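Putative dehydratase (Mesorhizobium loti, PDB 2POZ) is of unknown function but belongs to the mandelate racemase/muconate lactonizing enzyme family and is probably a lyase. Local coordinates at residues A[134-139]-A[186-191]; A[158-163]-A[204-209]; A[170-175]-A[208-213]; A[229-234]-A[255-260]. All blocks are in the same frame, centred on the assembly; numbering follows the deposited sequence.

Contact 1 (A[134-139]-A[186-191])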
loop_
_atom_site.group_PDB
_atom_site.type_symbol
_atom_site.label_atom_id
_atom_site.label_comp_id
_atom_site.label_asym_id
_atom_site.label_seq_id
_atom_site.Cartn_x
_atom_site.Cartn_y
_atom_site.Cartn_z
ATOM N N ALA A 134 -27.877 -28.817 23.045
ATOM C CA ALA A 134 -29.083 -28.265 23.659
ATOM C C ALA A 134 -28.762 -27.237 24.739
ATOM O O ALA A 134 -29.663 -26.701 25.381
ATOM C CB ALA A 134 -29.935 -29.401 24.259
ATOM N N ALA A 135 -27.480 -26.958 24.934
ATOM C CA ALA A 135 -27.070 -26.013 25.966
ATOM C C ALA A 135 -27.524 -24.587 25.681
ATOM O O ALA A 135 -27.274 -24.051 24.603
ATOM C CB ALA A 135 -25.553 -26.058 26.136
ATOM N N ASP A 136 -28.199 -23.977 26.652
ATOM C CA ASP A 136 -28.670 -22.603 26.507
ATOM C C ASP A 136 -28.135 -21.732 27.641
ATOM O O ASP A 136 -27.447 -20.741 27.404
ATOM C CB ASP A 136 -30.203 -22.558 26.478
ATOM C CG ASP A 136 -30.753 -21.141 26.280
ATOM O OD1 ASP A 136 -29.992 -20.238 25.868
ATOM O OD2 ASP A 136 -31.959 -20.928 26.532
ATOM N N THR A 137 -28.447 -22.096 28.879
ATOM C CA THR A 137 -27.971 -21.316 30.016
ATOM C C THR A 137 -26.492 -21.601 30.260
ATOM O O THR A 137 -25.956 -22.612 29.800
ATOM C CB THR A 137 -28.725 -21.675 31.306
ATOM O OG1 THR A 137 -28.377 -23.009 31.695
ATOM C CG2 THR A 137 -30.239 -21.576 31.095
ATOM N N PRO A 138 -25.806 -20.702 30.974
ATOM C CA PRO A 138 -24.388 -20.943 31.241
ATOM C C PRO A 138 -24.207 -22.277 31.965
ATOM O O PRO A 138 -23.304 -23.048 31.647
ATOM C CB PRO A 138 -24.001 -19.758 32.117
ATOM C CG PRO A 138 -24.855 -18.652 31.543
ATOM C CD PRO A 138 -26.198 -19.343 31.386
ATOM N N ASP A 139 -25.083 -22.561 32.928
ATOM C CA ASP A 139 -24.955 -23.804 33.671
ATOM C C ASP A 139 -25.103 -25.053 32.811
ATOM O O ASP A 139 -24.463 -26.070 33.080
ATOM C CB ASP A 139 -25.952 -23.871 34.816
ATOM C CG ASP A 139 -25.621 -24.981 35.783
ATOM O OD1 ASP A 139 -24.587 -24.870 36.479
ATOM O OD2 ASP A 139 -26.373 -25.974 35.834
ATOM N N TYR A 186 -20.800 -14.391 27.095
ATOM C CA TYR A 186 -19.595 -14.366 27.903
ATOM C C TYR A 186 -19.673 -15.354 29.073
ATOM O O TYR A 186 -18.697 -16.046 29.378
ATOM C CB TYR A 186 -19.351 -12.957 28.447
ATOM C CG TYR A 186 -18.291 -12.925 29.522
ATOM C CD1 TYR A 186 -16.940 -13.056 29.204
ATOM C CD2 TYR A 186 -18.648 -12.819 30.870
ATOM C CE1 TYR A 186 -15.965 -13.084 30.207
ATOM C CE2 TYR A 186 -17.688 -12.849 31.877
ATOM C CZ TYR A 186 -16.353 -12.980 31.542
ATOM O OH TYR A 186 -15.409 -13.001 32.542
ATOM N N ARG A 187 -20.834 -15.412 29.725
ATOM C CA ARG A 187 -21.028 -16.309 30.859
ATOM C C ARG A 187 -20.943 -17.763 30.418
ATOM O O ARG A 187 -20.484 -18.616 31.175
ATOM C CB ARG A 187 -22.380 -16.044 31.536
ATOM C CG ARG A 187 -22.475 -14.665 32.184
ATOM C CD ARG A 187 -21.458 -14.511 33.308
ATOM N NE ARG A 187 -21.321 -13.121 33.744
ATOM C CZ ARG A 187 -20.474 -12.703 34.681
ATOM N NH1 ARG A 187 -19.676 -13.567 35.297
ATOM N NH2 ARG A 187 -20.414 -11.414 34.991
ATOM N N ARG A 188 -21.387 -18.048 29.196
ATOM C CA ARG A 188 -21.324 -19.408 28.680
ATOM C C ARG A 188 -19.862 -19.830 28.531
ATOM O O ARG A 188 -19.489 -20.947 28.895
ATOM C CB ARG A 188 -22.021 -19.509 27.320
ATOM C CG ARG A 188 -23.540 -19.446 27.355
ATOM C CD ARG A 188 -24.077 -19.374 25.929
ATOM N NE ARG A 188 -25.529 -19.500 25.850
ATOM C CZ ARG A 188 -26.251 -19.110 24.804
ATOM N NH1 ARG A 188 -25.645 -18.560 23.757
ATOM N NH2 ARG A 188 -27.573 -19.286 24.791
ATOM N N VAL A 189 -19.035 -18.936 27.990
ATOM C CA VAL A 189 -17.620 -19.245 27.812
ATOM C C VAL A 189 -16.960 -19.432 29.183
ATOM O O VAL A 189 -16.179 -20.366 29.390
ATOM C CB VAL A 189 -16.887 -18.120 27.020
ATOM C CG1 VAL A 189 -15.417 -18.471 26.847
ATOM C CG2 VAL A 189 -17.535 -17.944 25.649
ATOM N N LYS A 190 -17.290 -18.552 30.123
ATOM C CA LYS A 190 -16.733 -18.631 31.467
ATOM C C LYS A 190 -17.179 -19.902 32.185
ATOM O O LYS A 190 -16.398 -20.505 32.915
ATOM C CB LYS A 190 -17.135 -17.399 32.286
ATOM C CG LYS A 190 -16.557 -17.387 33.706
ATOM C CD LYS A 190 -16.851 -16.071 34.412
ATOM C CE LYS A 190 -16.136 -15.984 35.755
ATOM N NZ LYS A 190 -16.663 -16.981 36.732
ATOM N N ALA A 191 -18.428 -20.312 31.978
ATOM C CA ALA A 191 -18.934 -21.526 32.609
ATOM C C ALA A 191 -18.161 -22.741 32.093
ATOM O O ALA A 191 -17.875 -23.669 32.851
ATOM C CB ALA A 191 -20.420 -21.692 32.327
#
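Arg-188 meets Asp-136 in a salt bridge backed by side-chain hydrogen bonds to a main-chain carbonyl, a partly apolar contact near the surface where the loop leading into helix 138-144 lies against helix 179-196. The arginine comes in side-on. Its NE reaches the backbone O of Asp-136 at 2.8 Å with an N-H...O angle of 153°, while NH2 takes OD1 of the same residue, also at 2.8 Å, nearly along its C-O axis. A longer bond of 3.0 Å from NH2 to Asp-136 O makes that carbonyl a shared acceptor at the guanidinium edge. With CG trans to the backbone N (chi1 -178°), the Asp-136 carboxylate swings back toward the helix although its CB points away, and there the Arg-188 chain, extended from CG to NE, reaches it. The planes of the two charged groups stay 56° apart.

In the enolase-like barrel domain such helices pack round the parallel strands, and this one is held by a loop as well. Arg-188 NH1 bonds the carbonyls of Pro-160 and Ala-162, so each of the three guanidinium nitrogens of this buried side chain has an oxygen partner.

Beside the polar cluster, Pro-138 lays CG on Arg-187 CB at 3.6 Å, and its CB lies 4.1 Å from Ala-191 CB. The far end of Arg-187 turns away to pair with Glu-183. Thr-137 is the N-cap of helix 138-144, and Glu-140 OE1 accepts from its backbone N as in a capping box.

Contact 2 (A[158-163]-A[204-209])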
loop_
_atom_site.group_PDB
_atom_site.type_symbol
_atom_site.label_atom_id
_atom_site.label_comp_id
_atom_site.label_asym_id
_atom_site.label_seq_id
_atom_site.Cartn_x
_atom_site.Cartn_y
_atom_site.Cartn_z
ATOM N N PHE A 158 -16.622 -24.878 20.919
ATOM C CA PHE A 158 -18.047 -24.608 21.057
ATOM C C PHE A 158 -18.444 -23.236 20.528
ATOM O O PHE A 158 -17.626 -22.323 20.443
ATOM C CB PHE A 158 -18.482 -24.766 22.525
ATOM C CG PHE A 158 -17.779 -23.837 23.477
ATOM C CD1 PHE A 158 -18.456 -22.766 24.049
ATOM C CD2 PHE A 158 -16.441 -24.041 23.813
ATOM C CE1 PHE A 158 -17.813 -21.905 24.945
ATOM C CE2 PHE A 158 -15.790 -23.187 24.705
ATOM C CZ PHE A 158 -16.480 -22.117 25.274
ATOM N N TYR A 159 -19.715 -23.124 20.156
ATOM C CA TYR A 159 -20.307 -21.898 19.623
ATOM C C TYR A 159 -21.111 -21.306 20.782
ATOM O O TYR A 159 -22.121 -21.871 21.193
ATOM C CB TYR A 159 -21.224 -22.270 18.448
ATOM C CG TYR A 159 -21.989 -21.124 17.829
ATOM C CD1 TYR A 159 -21.331 -20.116 17.115
ATOM C CD2 TYR A 159 -23.381 -21.057 17.938
ATOM C CE1 TYR A 159 -22.041 -19.071 16.518
ATOM C CE2 TYR A 159 -24.103 -20.018 17.345
ATOM C CZ TYR A 159 -23.424 -19.031 16.635
ATOM O OH TYR A 159 -24.137 -18.028 16.025
ATOM N N PRO A 160 -20.674 -20.159 21.324
ATOM C CA PRO A 160 -21.379 -19.537 22.449
ATOM C C PRO A 160 -22.419 -18.480 22.112
ATOM O O PRO A 160 -22.994 -17.869 23.018
ATOM C CB PRO A 160 -20.237 -18.938 23.249
ATOM C CG PRO A 160 -19.380 -18.359 22.144
ATOM C CD PRO A 160 -19.379 -19.487 21.089
ATOM N N LEU A 161 -22.679 -18.265 20.827
ATOM C CA LEU A 161 -23.622 -17.228 20.424
ATOM C C LEU A 161 -25.034 -17.686 20.044
ATOM O O LEU A 161 -25.825 -16.885 19.547
ATOM C CB LEU A 161 -23.011 -16.420 19.261
ATOM C CG LEU A 161 -21.569 -15.911 19.427
ATOM C CD1 LEU A 161 -21.127 -15.140 18.170
ATOM C CD2 LEU A 161 -21.475 -15.012 20.673
ATOM N N ALA A 162 -25.370 -18.952 20.278
ATOM C CA ALA A 162 -26.704 -19.445 19.902
ATOM C C ALA A 162 -27.828 -18.794 20.712
ATOM O O ALA A 162 -27.686 -18.543 21.909
ATOM C CB ALA A 162 -26.773 -20.966 20.043
ATOM N N GLN A 163 -28.944 -18.524 20.045
ATOM C CA GLN A 163 -30.093 -17.912 20.691
ATOM C C GLN A 163 -31.270 -18.890 20.646
ATOM O O GLN A 163 -31.511 -19.527 19.625
ATOM C CB GLN A 163 -30.522 -16.629 19.968
ATOM C CG GLN A 163 -29.431 -15.823 19.278
ATOM C CD GLN A 163 -28.510 -15.105 20.241
ATOM O OE1 GLN A 163 -28.915 -14.701 21.337
ATOM N NE2 GLN A 163 -27.261 -14.918 19.824
ATOM N N VAL A 204 -13.118 -21.261 20.636
ATOM C CA VAL A 204 -14.390 -20.573 20.524
ATOM C C VAL A 204 -14.718 -20.293 19.057
ATOM O O VAL A 204 -14.012 -19.540 18.378
ATOM C CB VAL A 204 -14.367 -19.241 21.316
ATOM C CG1 VAL A 204 -15.597 -18.413 20.994
ATOM C CG2 VAL A 204 -14.325 -19.536 22.811
ATOM N N ASP A 205 -15.784 -20.918 18.572
ATOM C CA ASP A 205 -16.238 -20.726 17.198
ATOM C C ASP A 205 -17.347 -19.674 17.205
ATOM O O ASP A 205 -18.368 -19.846 17.879
ATOM C CB ASP A 205 -16.754 -22.055 16.627
ATOM C CG ASP A 205 -17.408 -21.899 15.253
ATOM O OD1 ASP A 205 -17.127 -20.909 14.543
ATOM O OD2 ASP A 205 -18.203 -22.784 14.882
ATOM N N LEU A 206 -17.131 -18.575 16.482
ATOM C CA LEU A 206 -18.122 -17.509 16.411
ATOM C C LEU A 206 -19.003 -17.666 15.171
ATOM O O LEU A 206 -20.027 -16.997 15.032
ATOM C CB LEU A 206 -17.437 -16.136 16.417
ATOM C CG LEU A 206 -16.585 -15.845 17.661
ATOM C CD1 LEU A 206 -16.112 -14.389 17.638
ATOM C CD2 LEU A 206 -17.396 -16.117 18.926
ATOM N N SER A 207 -18.593 -18.557 14.276
ATOM C CA SER A 207 -19.337 -18.850 13.052
ATOM C C SER A 207 -19.852 -17.591 12.359
ATOM O O SER A 207 -21.011 -17.531 11.964
ATOM C CB SER A 207 -20.519 -19.781 13.381
ATOM O OG SER A 207 -21.025 -20.431 12.226
ATOM N N GLY A 208 -18.989 -16.587 12.213
ATOM C CA GLY A 208 -19.396 -15.355 11.559
ATOM C C GLY A 208 -19.395 -14.146 12.480
ATOM O O GLY A 208 -19.167 -13.016 12.033
ATOM N N GLY A 209 -19.664 -14.385 13.763
ATOM C CA GLY A 209 -19.678 -13.317 14.748
ATOM C C GLY A 209 -20.749 -12.253 14.587
ATOM O O GLY A 209 -21.826 -12.491 14.042
HETATM O O HOH W 1 -22.768 -16.559 14.078
#
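Tyr-159, Phe-158 and Val-204 have the most surface covered where the end of strand 155-158 meets strand 201-205. Tyr-159 presents its ring edge to two carbonyls: CD1 lies 3.1 Å from Asp-205 O and CE1 3.3 Å from Leu-206 O. Ser-207 CB touches the same edge carbon, CE1, obliquely at 3.6 Å. Because CG is trans to the backbone N (chi1 176°), the ring extends along the loop after the strand, and its OH is bonded to a water, which in turn donates to Ser-207 O, and to the backbone N of Val-172. A phenylalanine here would probably keep the edge contacts but leave that water and the Val-172 N-H without their hydroxyl partner.

Phe-158 pairs with Val-204 as parallel neighbours of the barrel sheet, and its O accepts from Asp-205 N at 3.0 Å. On the face these two share, Phe-158 CZ meets Val-204 CG2 at 4.2 Å, while Val-204 CG1 packs on Pro-160 CD at 3.9 Å.

Past the strand end, Asp-205 OD1 takes the N-H of Ser-207 from above its carboxylate plane, forming an Asx turn that leads into the type I' turn of Leu-206 to Gly-209. Leu-161 CD1 rests on Leu-206 CD2, and Lys-83 of a neighbouring subunit bonds Ser-207 O.

Contact 3 (A[170-175]-A[208-213])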
loop_
_atom_site.group_PDB
_atom_site.type_symbol
_atom_site.label_atom_id
_atom_site.label_comp_id
_atom_site.label_asym_id
_atom_site.label_seq_id
_atom_site.Cartn_x
_atom_site.Cartn_y
_atom_site.Cartn_z
ATOM N N GLN A 170 -30.539 -21.366 17.507
ATOM C CA GLN A 170 -30.121 -21.040 16.146
ATOM C C GLN A 170 -28.984 -20.030 16.168
ATOM O O GLN A 170 -28.747 -19.380 17.185
ATOM C CB GLN A 170 -31.295 -20.453 15.361
ATOM C CG GLN A 170 -31.878 -19.197 15.984
ATOM C CD GLN A 170 -33.067 -18.662 15.212
ATOM O OE1 GLN A 170 -33.947 -19.423 14.803
ATOM N NE2 GLN A 170 -33.110 -17.342 15.019
ATOM N N HIS A 171 -28.298 -19.894 15.038
ATOM C CA HIS A 171 -27.191 -18.949 14.931
ATOM C C HIS A 171 -27.646 -17.499 15.086
ATOM O O HIS A 171 -28.841 -17.195 15.090
ATOM C CB HIS A 171 -26.483 -19.087 13.578
ATOM C CG HIS A 171 -25.718 -20.362 13.415
ATOM N ND1 HIS A 171 -26.321 -21.559 13.085
ATOM C CD2 HIS A 171 -24.398 -20.631 13.549
ATOM C CE1 HIS A 171 -25.403 -22.509 13.024
ATOM N NE2 HIS A 171 -24.229 -21.971 13.304
ATOM N N VAL A 172 -26.666 -16.608 15.182
ATOM C CA VAL A 172 -26.915 -15.184 15.315
ATOM C C VAL A 172 -27.726 -14.658 14.135
ATOM O O VAL A 172 -27.513 -15.056 12.988
ATOM C CB VAL A 172 -25.586 -14.393 15.367
ATOM C CG1 VAL A 172 -25.863 -12.903 15.271
ATOM C CG2 VAL A 172 -24.834 -14.713 16.657
ATOM N N THR A 173 -28.656 -13.760 14.428
ATOM C CA THR A 173 -29.465 -13.152 13.389
ATOM C C THR A 173 -28.941 -11.743 13.091
ATOM O O THR A 173 -28.713 -10.940 14.000
ATOM C CB THR A 173 -30.956 -13.076 13.803
ATOM O OG1 THR A 173 -31.517 -14.396 13.795
ATOM C CG2 THR A 173 -31.741 -12.192 12.831
ATOM N N ARG A 174 -28.728 -11.474 11.806
ATOM C CA ARG A 174 -28.247 -10.183 11.324
ATOM C C ARG A 174 -27.059 -9.598 12.100
ATOM O O ARG A 174 -27.008 -8.391 12.365
ATOM C CB ARG A 174 -29.423 -9.190 11.292
ATOM C CG ARG A 174 -30.587 -9.670 10.413
ATOM C CD ARG A 174 -31.727 -8.661 10.360
ATOM N NE ARG A 174 -32.742 -8.875 11.389
ATOM C CZ ARG A 174 -33.668 -9.831 11.356
ATOM N NH1 ARG A 174 -33.728 -10.686 10.348
ATOM N NH2 ARG A 174 -34.558 -9.915 12.332
ATOM N N ARG A 175 -26.107 -10.461 12.451
ATOM C CA ARG A 175 -24.893 -10.058 13.164
ATOM C C ARG A 175 -25.188 -9.204 14.390
ATOM O O ARG A 175 -24.381 -8.345 14.749
ATOM C CB ARG A 175 -23.980 -9.257 12.228
ATOM C CG ARG A 175 -23.643 -9.948 10.915
ATOM C CD ARG A 175 -22.977 -8.972 9.950
ATOM N NE ARG A 175 -22.711 -9.586 8.655
ATOM C CZ ARG A 175 -22.383 -8.908 7.559
ATOM N NH1 ARG A 175 -22.279 -7.586 7.596
ATOM N NH2 ARG A 175 -22.168 -9.553 6.420
ATOM N N GLY A 208 -18.989 -16.587 12.213
ATOM C CA GLY A 208 -19.396 -15.355 11.559
ATOM C C GLY A 208 -19.395 -14.146 12.480
ATOM O O GLY A 208 -19.167 -13.016 12.033
ATOM N N GLY A 209 -19.664 -14.385 13.763
ATOM C CA GLY A 209 -19.678 -13.317 14.748
ATOM C C GLY A 209 -20.749 -12.253 14.587
ATOM O O GLY A 209 -21.826 -12.491 14.042
ATOM N N LEU A 210 -20.437 -11.063 15.077
ATOM C CA LEU A 210 -21.342 -9.928 15.015
ATOM C C LEU A 210 -20.677 -8.893 14.112
ATOM O O LEU A 210 -19.895 -9.252 13.233
ATOM C CB LEU A 210 -21.518 -9.350 16.418
ATOM C CG LEU A 210 -21.770 -10.364 17.537
ATOM C CD1 LEU A 210 -21.777 -9.630 18.872
ATOM C CD2 LEU A 210 -23.087 -11.094 17.305
ATOM N N THR A 211 -20.998 -7.618 14.310
ATOM C CA THR A 211 -20.347 -6.577 13.530
ATOM C C THR A 211 -18.941 -6.486 14.116
ATOM O O THR A 211 -18.698 -6.942 15.239
ATOM C CB THR A 211 -21.079 -5.219 13.636
ATOM O OG1 THR A 211 -21.451 -4.964 14.997
ATOM C CG2 THR A 211 -22.328 -5.232 12.769
ATOM N N THR A 212 -18.020 -5.909 13.359
ATOM C CA THR A 212 -16.628 -5.809 13.771
ATOM C C THR A 212 -16.394 -5.268 15.170
ATOM O O THR A 212 -15.706 -5.902 15.972
ATOM C CB THR A 212 -15.831 -4.973 12.752
ATOM O OG1 THR A 212 -15.960 -5.577 11.459
ATOM C CG2 THR A 212 -14.350 -4.934 13.125
ATOM N N ASP A 213 -16.968 -4.109 15.467
ATOM C CA ASP A 213 -16.791 -3.496 16.777
ATOM C C ASP A 213 -17.179 -4.414 17.950
ATOM O O ASP A 213 -16.376 -4.637 18.861
ATOM C CB ASP A 213 -17.569 -2.169 16.838
ATOM C CG ASP A 213 -19.059 -2.322 16.494
ATOM O OD1 ASP A 213 -19.453 -3.335 15.873
ATOM O OD2 ASP A 213 -19.841 -1.408 16.840
HETATM O O HOH W 2 -23.357 -6.292 16.163
#
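Arg-175 and Leu-210 bring their backbones to 4.0 Å between CA atoms, where two loops, one before helix 179-196 and one before helix 212-222, run past each other. Arg-174 and Arg-175 both have positive phi, and this turn presents the Arg-175 carbonyl to the other loop. Its O lies 3.5 Å from Thr-211 N, a weak hydrogen bond of strongly bent geometry (120°).

The firmer polar link goes through a water, which donates to Arg-175 O at 2.7 Å and to Thr-211 OG1 at 2.6 Å. That hydroxyl in turn donates a hydrogen bond to Asp-213 OD1. Thr-211 is at the N-cap position of helix 212-222, but its side chain makes no capping bond.

Apolar contact adds to this. Val-172 CG1 sits 3.9 Å from Leu-210 CD2, the two side chains crossing at about a right angle. Separately, Leu-210 CB comes within 3.5 Å of the carbonyl oxygen, Arg-175 O. Arg-175 lays its CB against the Leu-210 backbone, 3.8 Å from its C; with CG trans to the carbonyl carbon (chi1 -54°), the extended chain then leads away. Its NH1 reaches the carbonyl of Glu-298 of a neighbouring subunit, and Asp-213 OD2 forms a salt bridge with Arg-303 of that same subunit.

These segments lie on the connections that come after strands 155-158 and 201-205 of the barrel, at subunit interfaces of the octamer. With one weak direct bond between them, they probably depend on the water bridge and on hydrophobic fit to hold their spacing, while Arg-175 NH1 and Asp-213 OD2 find partners on the neighbouring subunit.

Contact 4 (A[229-234]-A[255-260])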
loop_
_atom_site.group_PDB
_atom_site.type_symbol
_atom_site.label_atom_id
_atom_site.label_comp_id
_atom_site.label_asym_id
_atom_site.label_seq_id
_atom_site.Cartn_x
_atom_site.Cartn_y
_atom_site.Cartn_z
ATOM N N PHE A 229 -8.053 -20.541 20.351
ATOM C CA PHE A 229 -8.307 -19.728 19.169
ATOM C C PHE A 229 -9.795 -19.437 18.974
ATOM O O PHE A 229 -10.656 -20.109 19.552
ATOM C CB PHE A 229 -7.698 -20.372 17.900
ATOM C CG PHE A 229 -8.351 -21.664 17.463
ATOM C CD1 PHE A 229 -9.639 -21.673 16.926
ATOM C CD2 PHE A 229 -7.640 -22.863 17.508
ATOM C CE1 PHE A 229 -10.203 -22.849 16.436
ATOM C CE2 PHE A 229 -8.198 -24.051 17.018
ATOM C CZ PHE A 229 -9.483 -24.043 16.479
ATOM N N VAL A 230 -10.080 -18.400 18.193
ATOM C CA VAL A 230 -11.446 -18.021 17.875
ATOM C C VAL A 230 -11.601 -18.303 16.377
ATOM O O VAL A 230 -10.765 -17.889 15.570
ATOM C CB VAL A 230 -11.719 -16.517 18.181
ATOM C CG1 VAL A 230 -10.893 -15.621 17.267
ATOM C CG2 VAL A 230 -13.193 -16.216 18.008
ATOM N N GLU A 231 -12.660 -19.020 16.020
ATOM C CA GLU A 231 -12.927 -19.388 14.633
ATOM C C GLU A 231 -13.942 -18.469 13.955
ATOM O O GLU A 231 -14.966 -18.101 14.551
ATOM C CB GLU A 231 -13.426 -20.834 14.578
ATOM C CG GLU A 231 -13.666 -21.368 13.176
ATOM C CD GLU A 231 -14.178 -22.799 13.192
ATOM O OE1 GLU A 231 -13.790 -23.550 14.112
ATOM O OE2 GLU A 231 -14.956 -23.172 12.283
ATOM N N GLU A 232 -13.652 -18.113 12.704
ATOM C CA GLU A 232 -14.510 -17.235 11.913
ATOM C C GLU A 232 -15.087 -16.080 12.732
ATOM O O GLU A 232 -16.297 -16.001 12.927
ATOM C CB GLU A 232 -15.665 -18.032 11.292
ATOM C CG GLU A 232 -15.250 -19.057 10.246
ATOM C CD GLU A 232 -16.452 -19.705 9.576
ATOM O OE1 GLU A 232 -17.348 -20.186 10.304
ATOM O OE2 GLU A 232 -16.501 -19.734 8.326
ATOM N N PRO A 233 -14.233 -15.161 13.211
ATOM C CA PRO A 233 -14.729 -14.033 14.005
ATOM C C PRO A 233 -15.639 -13.109 13.196
ATOM O O PRO A 233 -16.390 -12.309 13.761
ATOM C CB PRO A 233 -13.445 -13.348 14.473
ATOM C CG PRO A 233 -12.515 -13.592 13.316
ATOM C CD PRO A 233 -12.781 -15.050 12.984
ATOM N N CYS A 234 -15.562 -13.201 11.872
ATOM C CA CYS A 234 -16.427 -12.379 11.038
ATOM C C CYS A 234 -16.920 -13.189 9.859
ATOM O O CYS A 234 -16.438 -14.290 9.604
ATOM C CB CYS A 234 -15.706 -11.128 10.530
ATOM S SG CYS A 234 -14.302 -11.481 9.452
ATOM N N VAL A 255 -9.753 -19.833 10.344
ATOM C CA VAL A 255 -10.851 -19.761 9.373
ATOM C C VAL A 255 -10.616 -20.861 8.351
ATOM O O VAL A 255 -9.573 -21.511 8.371
ATOM C CB VAL A 255 -10.901 -18.399 8.601
ATOM C CG1 VAL A 255 -11.087 -17.245 9.568
ATOM C CG2 VAL A 255 -9.623 -18.205 7.777
ATOM N N GLY A 256 -11.578 -21.077 7.460
ATOM C CA GLY A 256 -11.386 -22.091 6.439
ATOM C C GLY A 256 -12.555 -23.004 6.147
ATOM O O GLY A 256 -12.628 -23.578 5.058
ATOM N N GLU A 257 -13.469 -23.151 7.105
ATOM C CA GLU A 257 -14.619 -24.027 6.907
ATOM C C GLU A 257 -15.431 -23.581 5.700
ATOM O O GLU A 257 -16.063 -24.394 5.035
ATOM C CB GLU A 257 -15.517 -24.044 8.155
ATOM C CG GLU A 257 -16.744 -24.955 8.021
ATOM C CD GLU A 257 -17.532 -25.110 9.328
ATOM O OE1 GLU A 257 -17.112 -24.543 10.363
ATOM O OE2 GLU A 257 -18.571 -25.808 9.317
ATOM N N ARG A 258 -15.418 -22.284 5.418
ATOM C CA ARG A 258 -16.175 -21.782 4.287
ATOM C C ARG A 258 -15.319 -21.076 3.236
ATOM O O ARG A 258 -15.737 -20.084 2.636
ATOM C CB ARG A 258 -17.327 -20.888 4.788
ATOM C CG ARG A 258 -18.527 -21.723 5.283
ATOM C CD ARG A 258 -19.677 -20.896 5.845
ATOM N NE ARG A 258 -19.389 -20.420 7.193
ATOM C CZ ARG A 258 -20.303 -19.994 8.060
ATOM N NH1 ARG A 258 -21.590 -19.982 7.736
ATOM N NH2 ARG A 258 -19.922 -19.581 9.260
ATOM N N VAL A 259 -14.109 -21.601 3.035
ATOM C CA VAL A 259 -13.179 -21.090 2.027
ATOM C C VAL A 259 -12.873 -22.293 1.130
ATOM O O VAL A 259 -12.671 -23.406 1.624
ATOM C CB VAL A 259 -11.891 -20.534 2.662
ATOM C CG1 VAL A 259 -10.923 -20.055 1.558
ATOM C CG2 VAL A 259 -12.249 -19.358 3.585
ATOM N N TYR A 260 -12.817 -22.078 -0.181
ATOM C CA TYR A 260 -12.639 -23.198 -1.095
ATOM C C TYR A 260 -11.505 -23.116 -2.116
ATOM O O TYR A 260 -11.326 -22.100 -2.773
ATOM C CB TYR A 260 -13.974 -23.440 -1.815
ATOM C CG TYR A 260 -15.169 -23.265 -0.888
ATOM C CD1 TYR A 260 -15.893 -22.069 -0.859
ATOM C CD2 TYR A 260 -15.523 -24.272 0.015
ATOM C CE1 TYR A 260 -16.943 -21.880 0.051
ATOM C CE2 TYR A 260 -16.564 -24.094 0.928
ATOM C CZ TYR A 260 -17.269 -22.900 0.942
ATOM O OH TYR A 260 -18.295 -22.731 1.839
HETATM O O HOH W 3 -13.557 -22.299 9.848
HETATM O O HOH W 4 -14.278 -19.962 6.939
#
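Glu-232 and Arg-258 cross at about a right angle, their carboxylate and guanidinium planes 39° apart, and are joined side-on by two nitrogens. Arg-258 NH2 meets Glu-232 OE1 at 2.8 Å from above the carboxylate plane, whereas NE approaches the syn lone pair of OE2 at 3.2 Å. A bend at chi3 (-77°) turns the arginine's edge to the acid. OE2 also accepts from a water, 2.6 Å away, that collects the backbone N-H groups of Gly-256 and Arg-258. A leucine in place of Arg-258 would probably leave the buried Glu-232 carboxylate without its counter-charge and freer to turn away from that water.

Glu-231 and Glu-257 also cross nearly perpendicularly, with OE2 of the first 3.2 Å from OE1 of the second, two acceptors that do not bond each other, a closeness consistent with a cation site. They follow Asp-205 at or just past the C-terminal ends of successive barrel strands, the places from which three acidic residues bind magnesium in enolase-superfamily relatives; a similar role here is probable. A second water joins Glu-231 OE2 to Glu-257 N, while Lys-157 pairs with Glu-231 OE1 and Tyr-41 bonds Glu-257 OE2. Val-255 CG1 packs against the Glu-232 backbone and Pro-233 CD. The Arg-258 guanidinium also makes a cation-pi contact with Phe-80 of a neighbouring subunit.

In the fold
From the N terminus, contact 1 opens first, and before helix 179-196 closes it the chain has begun contact 2 at 158-163 and contact 3 at 170-175. Contact 1 therefore crosses both. Contacts 2 and 3 close on one run, sharing Gly-208 and Gly-209 between strand 201-205 and helix 212-222, and Gln-163 pairs with Gln-170 through the backbone of their opening segments. Contact 4 follows in series, a shorter loop from strand 227-231 round helix 239-248 to the end of strand 253-255. Contact 1 ties the entry to helix 138-144 onto helix 179-196, and through Arg-188 this reaches the loop of contact 2, whereas contacts 2 and 4 meet in the sheet through the neighbouring strands 201-205 and 227-231.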